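Local coordinates for protein tRNA endonuclease VMS1 (Saccharomyces cerevisiae, PDB 5WHG) that cleaves polypeptidyl-tRNAs downstream of ribosome-associated quality control, releasing incompletely made polypeptides for degradation, at residues E239-I242 against E243-V246; Q297-L300 against K301-P305; V320-K323 against K324-T327. All blocks are in the same frame, centred on the assembly; numbering follows the deposited sequence.

Contact 1: E239-I242 against E243-V246; sequences ETLI and EQAV
Thr240 holds OG1 between its own backbone N and carbonyl carbon (chi1 75°), and Glu243 sets CG beside its own N and bends at the next bond (chi2 143°), which curls the carboxylate back over Thr240. Two reciprocal bonds result. Glu243 N donates to Thr240 OG1 at 3.1 Å in a nearly straight bond, 168° at the hydrogen. Thr240 N donates to Glu243 OE1 at 3.1 Å, reaching that oxygen from above the carboxylate plane. Together they make a capping box, with Thr240 as N-cap of the short helix 241-244. Gln244 N donates to Thr240 O at 2.7 Å and closes the first turn. The bond from Ala245 N to Ile242 O, 3.5 Å, is weak.

Glu239 lays its aliphatic part against the same glutamate, CG to Glu243 CB at 3.8 Å. Glu239 OE1 has a long, weak ion pair with Lys355 of helix 351-362. Ile242 packs on Cys359 of that helix, so this turn sits against it just before strand 247-255.

The box gives two N-H groups at the start of the turn side-chain acceptors, and the carboxylate's charge probably suits the positive end of the helix dipole.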
loop_
_atom_site.group_PDB
_atom_site.type_symbol
_atom_site.label_atom_id
_atom_site.label_comp_id
_atom_site.label_asym_id
_atom_site.label_seq_id
_atom_site.Cartn_x
_atom_site.Cartn_y
_atom_site.Cartn_z
ATOM N N GLU A 239 -18.256 5.121 6.392
ATOM C CA GLU A 239 -16.831 5.241 6.084
ATOM C C GLU A 239 -16.271 6.575 6.588
ATOM O O GLU A 239 -16.729 7.645 6.178
ATOM C CB GLU A 239 -16.598 5.104 4.575
ATOM C CG GLU A 239 -15.393 4.249 4.189
ATOM C CD GLU A 239 -15.431 3.814 2.726
ATOM O OE1 GLU A 239 -15.389 4.688 1.833
ATOM O OE2 GLU A 239 -15.521 2.593 2.466
ATOM N N THR A 240 -15.285 6.513 7.483
ATOM C CA THR A 240 -14.666 7.726 7.993
ATOM C C THR A 240 -14.035 8.523 6.845
ATOM O O THR A 240 -13.870 8.038 5.717
ATOM C CB THR A 240 -13.616 7.388 9.059
ATOM O OG1 THR A 240 -12.426 6.865 8.442
ATOM C CG2 THR A 240 -14.171 6.363 10.035
ATOM N N LEU A 241 -13.689 9.776 7.146
ATOM C CA LEU A 241 -13.055 10.625 6.140
ATOM C C LEU A 241 -11.672 10.100 5.761
ATOM O O LEU A 241 -11.265 10.189 4.596
ATOM C CB LEU A 241 -12.968 12.066 6.643
ATOM C CG LEU A 241 -14.293 12.799 6.892
ATOM C CD1 LEU A 241 -15.260 12.600 5.723
ATOM C CD2 LEU A 241 -14.935 12.388 8.216
ATOM N N ILE A 242 -10.940 9.538 6.726
ATOM C CA ILE A 242 -9.630 8.969 6.429
ATOM C C ILE A 242 -9.768 7.748 5.517
ATOM O O ILE A 242 -9.017 7.589 4.543
ATOM C CB ILE A 242 -8.903 8.659 7.754
ATOM C CG1 ILE A 242 -8.495 9.970 8.424
ATOM C CG2 ILE A 242 -7.663 7.814 7.559
ATOM C CD1 ILE A 242 -7.484 10.776 7.621
ATOM N N GLU A 243 -10.749 6.884 5.792
ATOM C CA GLU A 243 -10.995 5.746 4.913
ATOM C C GLU A 243 -11.584 6.184 3.579
ATOM O O GLU A 243 -11.295 5.577 2.538
ATOM C CB GLU A 243 -11.930 4.745 5.598
ATOM C CG GLU A 243 -11.285 3.947 6.716
ATOM C CD GLU A 243 -12.242 3.699 7.870
ATOM O OE1 GLU A 243 -13.442 4.028 7.729
ATOM O OE2 GLU A 243 -11.797 3.181 8.920
ATOM N N GLN A 244 -12.403 7.234 3.582
ATOM C CA GLN A 244 -13.035 7.650 2.343
ATOM C C GLN A 244 -12.044 8.191 1.318
ATOM O O GLN A 244 -12.414 8.361 0.152
ATOM C CB GLN A 244 -14.103 8.689 2.643
ATOM C CG GLN A 244 -15.255 8.634 1.681
ATOM C CD GLN A 244 -16.319 9.631 2.030
ATOM O OE1 GLN A 244 -16.262 10.267 3.086
ATOM N NE2 GLN A 244 -17.300 9.781 1.148
ATOM N N ALA A 245 -10.801 8.453 1.712
ATOM C CA ALA A 245 -9.807 9.013 0.813
ATOM C C ALA A 245 -8.890 7.953 0.218
ATOM O O ALA A 245 -8.046 8.285 -0.626
ATOM C CB ALA A 245 -8.976 10.082 1.543
ATOM N N VAL A 246 -9.026 6.693 0.641
ATOM C CA VAL A 246 -8.248 5.605 0.057
ATOM C C VAL A 246 -8.735 5.360 -1.364
ATOM O O VAL A 246 -9.928 5.127 -1.595
ATOM C CB VAL A 246 -8.370 4.330 0.905
ATOM C CG1 VAL A 246 -7.542 3.210 0.296
ATOM C CG2 VAL A 246 -7.945 4.573 2.339
#

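Contact 2: Q297-L300 against K301-P305; sequences QGVL and KDWEP
Helix 292-302 ends with i to i+4 bonds from Lys301 N to Gln297 O and from Asp302 N to Gly298 O, and Trp303 N, already past helical torsions, still donates to Val299 O at 2.9 Å, with a weak second bond to Leu300 O.

The side-chain contact is between Val299 and Trp303, one turn apart. The two lie side by side and point the same way. Val299 swings CG1 opposite its own N (chi1 177°), and this methyl group sits over one face of the indole. CG1 is 3.6 Å from the centroid of the six-membered ring and only 5° off the ring normal, a CH-pi contact. Val299 O lies over a face of the ring too, nearer its five-membered part, with Trp303 CG 3.6 Å away.

Here the chain passes from helix 292-302 into helix 304-308, and Trp303 is the joint: the first residue beyond one helix and the N-cap of the next. Both helices belong to the VLRF1 region, which mediates binding to the 60S ribosomal subunit. Val299 also packs on Phe254, and Trp303 on Glu250, so this face of the turn rests on the edge strand 247-255. With an alanine at Trp303, the CG1 methyl of Val299 is likely to lose its aromatic partner, and a gap would probably open between the helix end and Glu250.

On another side of the turn, Leu300 reaches Val331. Asp302 has a long, weak ion pair with Arg77.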
loop_
_atom_site.group_PDB
_atom_site.type_symbol
_atom_site.label_atom_id
_atom_site.label_comp_id
_atom_site.label_asym_id
_atom_site.label_seq_id
_atom_site.Cartn_x
_atom_site.Cartn_y
_atom_site.Cartn_z
ATOM N N GLN A 297 -5.527 -16.994 -8.313
ATOM C CA GLN A 297 -4.582 -16.908 -9.410
ATOM C C GLN A 297 -5.184 -16.184 -10.606
ATOM O O GLN A 297 -4.454 -15.554 -11.376
ATOM C CB GLN A 297 -4.094 -18.299 -9.769
ATOM C CG GLN A 297 -3.215 -18.812 -8.667
ATOM C CD GLN A 297 -2.579 -20.141 -8.953
ATOM O OE1 GLN A 297 -1.605 -20.496 -8.301
ATOM N NE2 GLN A 297 -3.138 -20.902 -9.901
ATOM N N GLY A 298 -6.508 -16.229 -10.756
ATOM C CA GLY A 298 -7.150 -15.429 -11.788
ATOM C C GLY A 298 -7.061 -13.935 -11.534
ATOM O O GLY A 298 -6.828 -13.154 -12.463
ATOM N N VAL A 299 -7.277 -13.512 -10.285
ATOM C CA VAL A 299 -7.141 -12.094 -9.954
ATOM C C VAL A 299 -5.704 -11.643 -10.154
ATOM O O VAL A 299 -5.456 -10.528 -10.615
ATOM C CB VAL A 299 -7.606 -11.806 -8.515
ATOM C CG1 VAL A 299 -7.376 -10.330 -8.187
ATOM C CG2 VAL A 299 -9.065 -12.167 -8.323
ATOM N N LEU A 300 -4.733 -12.499 -9.823
ATOM C CA LEU A 300 -3.337 -12.071 -9.930
ATOM C C LEU A 300 -2.936 -11.875 -11.387
ATOM O O LEU A 300 -2.344 -10.850 -11.739
ATOM C CB LEU A 300 -2.404 -13.066 -9.235
ATOM C CG LEU A 300 -2.593 -13.202 -7.728
ATOM C CD1 LEU A 300 -1.520 -14.080 -7.099
ATOM C CD2 LEU A 300 -2.646 -11.840 -7.075
ATOM N N LYS A 301 -3.273 -12.838 -12.253
ATOM C CA LYS A 301 -3.070 -12.640 -13.686
ATOM C C LYS A 301 -3.824 -11.407 -14.170
ATOM O O LYS A 301 -3.271 -10.571 -14.893
ATOM C CB LYS A 301 -3.497 -13.891 -14.466
ATOM C CG LYS A 301 -3.493 -13.738 -15.999
ATOM C CD LYS A 301 -2.147 -14.068 -16.664
ATOM C CE LYS A 301 -1.946 -15.567 -16.766
ATOM N NZ LYS A 301 -0.625 -15.933 -17.398
ATOM N N ASP A 302 -5.063 -11.238 -13.729
ATOM C CA ASP A 302 -5.828 -10.082 -14.175
ATOM C C ASP A 302 -5.140 -8.761 -13.816
ATOM O O ASP A 302 -5.240 -7.785 -14.569
ATOM C CB ASP A 302 -7.228 -10.163 -13.585
ATOM C CG ASP A 302 -8.240 -9.440 -14.409
ATOM O OD1 ASP A 302 -7.859 -8.438 -15.063
ATOM O OD2 ASP A 302 -9.416 -9.873 -14.390
ATOM N N TRP A 303 -4.415 -8.718 -12.697
ATOM C CA TRP A 303 -3.781 -7.495 -12.225
ATOM C C TRP A 303 -2.285 -7.477 -12.487
ATOM O O TRP A 303 -1.589 -6.591 -11.985
ATOM C CB TRP A 303 -4.043 -7.292 -10.728
ATOM C CG TRP A 303 -5.449 -6.970 -10.386
ATOM C CD1 TRP A 303 -6.470 -6.687 -11.254
ATOM C CD2 TRP A 303 -6.014 -6.927 -9.072
ATOM N NE1 TRP A 303 -7.643 -6.444 -10.549
ATOM C CE2 TRP A 303 -7.389 -6.596 -9.212
ATOM C CE3 TRP A 303 -5.497 -7.132 -7.790
ATOM C CZ2 TRP A 303 -8.239 -6.453 -8.114
ATOM C CZ3 TRP A 303 -6.345 -6.975 -6.692
ATOM C CH2 TRP A 303 -7.701 -6.641 -6.861
ATOM N N GLU A 304 -1.784 -8.425 -13.267
ATOM C CA GLU A 304 -0.353 -8.529 -13.555
ATOM C C GLU A 304 0.312 -7.203 -13.925
ATOM O O GLU A 304 1.409 -6.932 -13.407
ATOM C CB GLU A 304 -0.189 -9.602 -14.644
ATOM C CG GLU A 304 1.221 -9.835 -15.207
ATOM C CD GLU A 304 1.256 -11.053 -16.153
ATOM O OE1 GLU A 304 2.163 -11.907 -16.017
ATOM O OE2 GLU A 304 0.352 -11.172 -17.017
ATOM N N PRO A 305 -0.256 -6.348 -14.793
ATOM C CA PRO A 305 0.444 -5.080 -15.091
ATOM C C PRO A 305 0.603 -4.203 -13.868
ATOM O O PRO A 305 1.672 -3.612 -13.671
ATOM C CB PRO A 305 -0.447 -4.416 -16.153
ATOM C CG PRO A 305 -1.253 -5.520 -16.732
ATOM C CD PRO A 305 -1.447 -6.527 -15.649
#

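Contact 3: V320-K323 against K324-T327; sequences VSDK and KIFT
Lys324 N donates to Val320 O at 3.1 Å, a full helical turn. After it the pattern tightens. Ile325 N bonds to Asp322 O at 3.0 Å and Phe326 N to Lys323 O at 3.2 Å, each spanning three residues. The bond to Lys323 O is fairly straight at the hydrogen, 164°. Yet both donors stand above the plane of the carbonyl they use. Ile325 N is the more extreme, 71° out of the plane of Asp322 O. Thr327 N makes a weak bond to Lys324 O.

The same carbonyls also meet side chains. Asp322 O faces Ile325 CG1 and lies 3.5 Å from Phe326 CD1, near the plane of the ring at its edge. Lys323 O lies at the ring edge too, in plane. Both carbonyl oxygens are satisfied by N-H donors; the ring edge is at most a weak further neighbour.

Helix 320-323 thus runs out in a turn with helical torsions whose bonds span three residues instead of four, leading into the loop before strand 339-340. Within the VLRF1 region the turn packs against helix 292-302 and strand 207-214: Phe326 is buried against Ile296 and Leu300 of the helix and Val213 of the strand, and Ile325 packs on Lys293 and Ile296.

Ile325 puts CG1 beside its own N (chi1 -60°) and carries on extended, which lays CD1 alongside Asp322, 3.9 Å from OD1. That carboxylate oxygen accepts a weak bond from Ser321 OG. Towards the end of the turn, Phe326 O accepts from Thr330 OG1. The ammonium group of Lys324 has a long, weak ion pair with Asp328.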
loop_
_atom_site.group_PDB
_atom_site.type_symbol
_atom_site.label_atom_id
_atom_site.label_comp_id
_atom_site.label_asym_id
_atom_site.label_seq_id
_atom_site.Cartn_x
_atom_site.Cartn_y
_atom_site.Cartn_z
ATOM N N VAL A 320 -0.671 -22.229 5.672
ATOM C CA VAL A 320 0.515 -22.435 4.843
ATOM C C VAL A 320 0.120 -22.693 3.392
ATOM O O VAL A 320 0.769 -22.198 2.459
ATOM C CB VAL A 320 1.378 -23.574 5.423
ATOM C CG1 VAL A 320 0.625 -24.924 5.412
ATOM C CG2 VAL A 320 2.721 -23.657 4.696
ATOM N N SER A 321 -0.953 -23.465 3.178
ATOM C CA SER A 321 -1.474 -23.675 1.833
ATOM C C SER A 321 -2.050 -22.398 1.240
ATOM O O SER A 321 -2.130 -22.278 0.011
ATOM C CB SER A 321 -2.553 -24.753 1.848
ATOM O OG SER A 321 -3.738 -24.255 2.439
ATOM N N ASP A 322 -2.463 -21.451 2.086
ATOM C CA ASP A 322 -3.023 -20.201 1.596
ATOM C C ASP A 322 -1.921 -19.228 1.177
ATOM O O ASP A 322 -2.058 -18.533 0.163
ATOM C CB ASP A 322 -3.933 -19.586 2.665
ATOM C CG ASP A 322 -5.221 -20.393 2.887
ATOM O OD1 ASP A 322 -5.511 -21.306 2.078
ATOM O OD2 ASP A 322 -5.943 -20.110 3.876
ATOM N N LYS A 323 -0.822 -19.166 1.934
ATOM C CA LYS A 323 0.328 -18.389 1.479
ATOM C C LYS A 323 0.872 -18.952 0.167
ATOM O O LYS A 323 1.290 -18.203 -0.723
ATOM C CB LYS A 323 1.410 -18.367 2.567
ATOM C CG LYS A 323 2.639 -17.482 2.269
ATOM C CD LYS A 323 2.323 -15.981 2.341
ATOM C CE LYS A 323 3.518 -15.109 1.928
ATOM N NZ LYS A 323 3.583 -13.838 2.735
ATOM N N LYS A 324 0.839 -20.273 0.015
ATOM C CA LYS A 324 1.304 -20.872 -1.225
ATOM C C LYS A 324 0.448 -20.463 -2.424
ATOM O O LYS A 324 0.905 -20.589 -3.561
ATOM C CB LYS A 324 1.339 -22.394 -1.065
ATOM C CG LYS A 324 2.151 -23.131 -2.119
ATOM C CD LYS A 324 1.894 -24.630 -2.050
ATOM C CE LYS A 324 2.494 -25.353 -3.246
ATOM N NZ LYS A 324 2.306 -26.830 -3.164
ATOM N N ILE A 325 -0.769 -19.953 -2.199
ATOM C CA ILE A 325 -1.644 -19.590 -3.315
ATOM C C ILE A 325 -1.055 -18.442 -4.121
ATOM O O ILE A 325 -1.304 -18.328 -5.329
ATOM C CB ILE A 325 -3.057 -19.227 -2.813
ATOM C CG1 ILE A 325 -3.696 -20.395 -2.068
ATOM C CG2 ILE A 325 -3.962 -18.799 -3.971
ATOM C CD1 ILE A 325 -5.065 -20.067 -1.545
ATOM N N PHE A 326 -0.257 -17.587 -3.493
ATOM C CA PHE A 326 0.178 -16.371 -4.160
ATOM C C PHE A 326 1.460 -16.542 -4.963
ATOM O O PHE A 326 1.801 -15.640 -5.743
ATOM C CB PHE A 326 0.333 -15.245 -3.129
ATOM C CG PHE A 326 -0.963 -14.825 -2.527
ATOM C CD1 PHE A 326 -1.493 -15.509 -1.433
ATOM C CD2 PHE A 326 -1.680 -13.775 -3.074
ATOM C CE1 PHE A 326 -2.722 -15.153 -0.876
ATOM C CE2 PHE A 326 -2.902 -13.395 -2.516
ATOM C CZ PHE A 326 -3.421 -14.096 -1.412
ATOM N N THR A 327 2.160 -17.672 -4.804
ATOM C CA THR A 327 3.450 -17.904 -5.457
ATOM C C THR A 327 3.553 -19.228 -6.189
ATOM O O THR A 327 4.481 -19.392 -6.990
ATOM C CB THR A 327 4.593 -17.851 -4.438
ATOM O OG1 THR A 327 4.365 -18.844 -3.420
ATOM C CG2 THR A 327 4.704 -16.445 -3.832
#

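In the fold
All three contacts are local turns within the VLRF1 region, and they follow one another along the chain. Contacts 2 and 3 are neighbours, with centres 15 Å apart. They touch where Leu300 CD1 lies 3.9 Å from Phe326 O. Contact 1 stands apart: its centre is 26 Å from that of contact 2 and 30 Å from that of contact 3. Strand 247-255 joins the regions, since it starts just after contact 1 and packs on contact 2 through Phe254 and Glu250. The inferred active-site residue, Gln267, lies in the unmodelled stretch 259-289, between contacts 1 and 2 in sequence. Their distances to it therefore cannot be given.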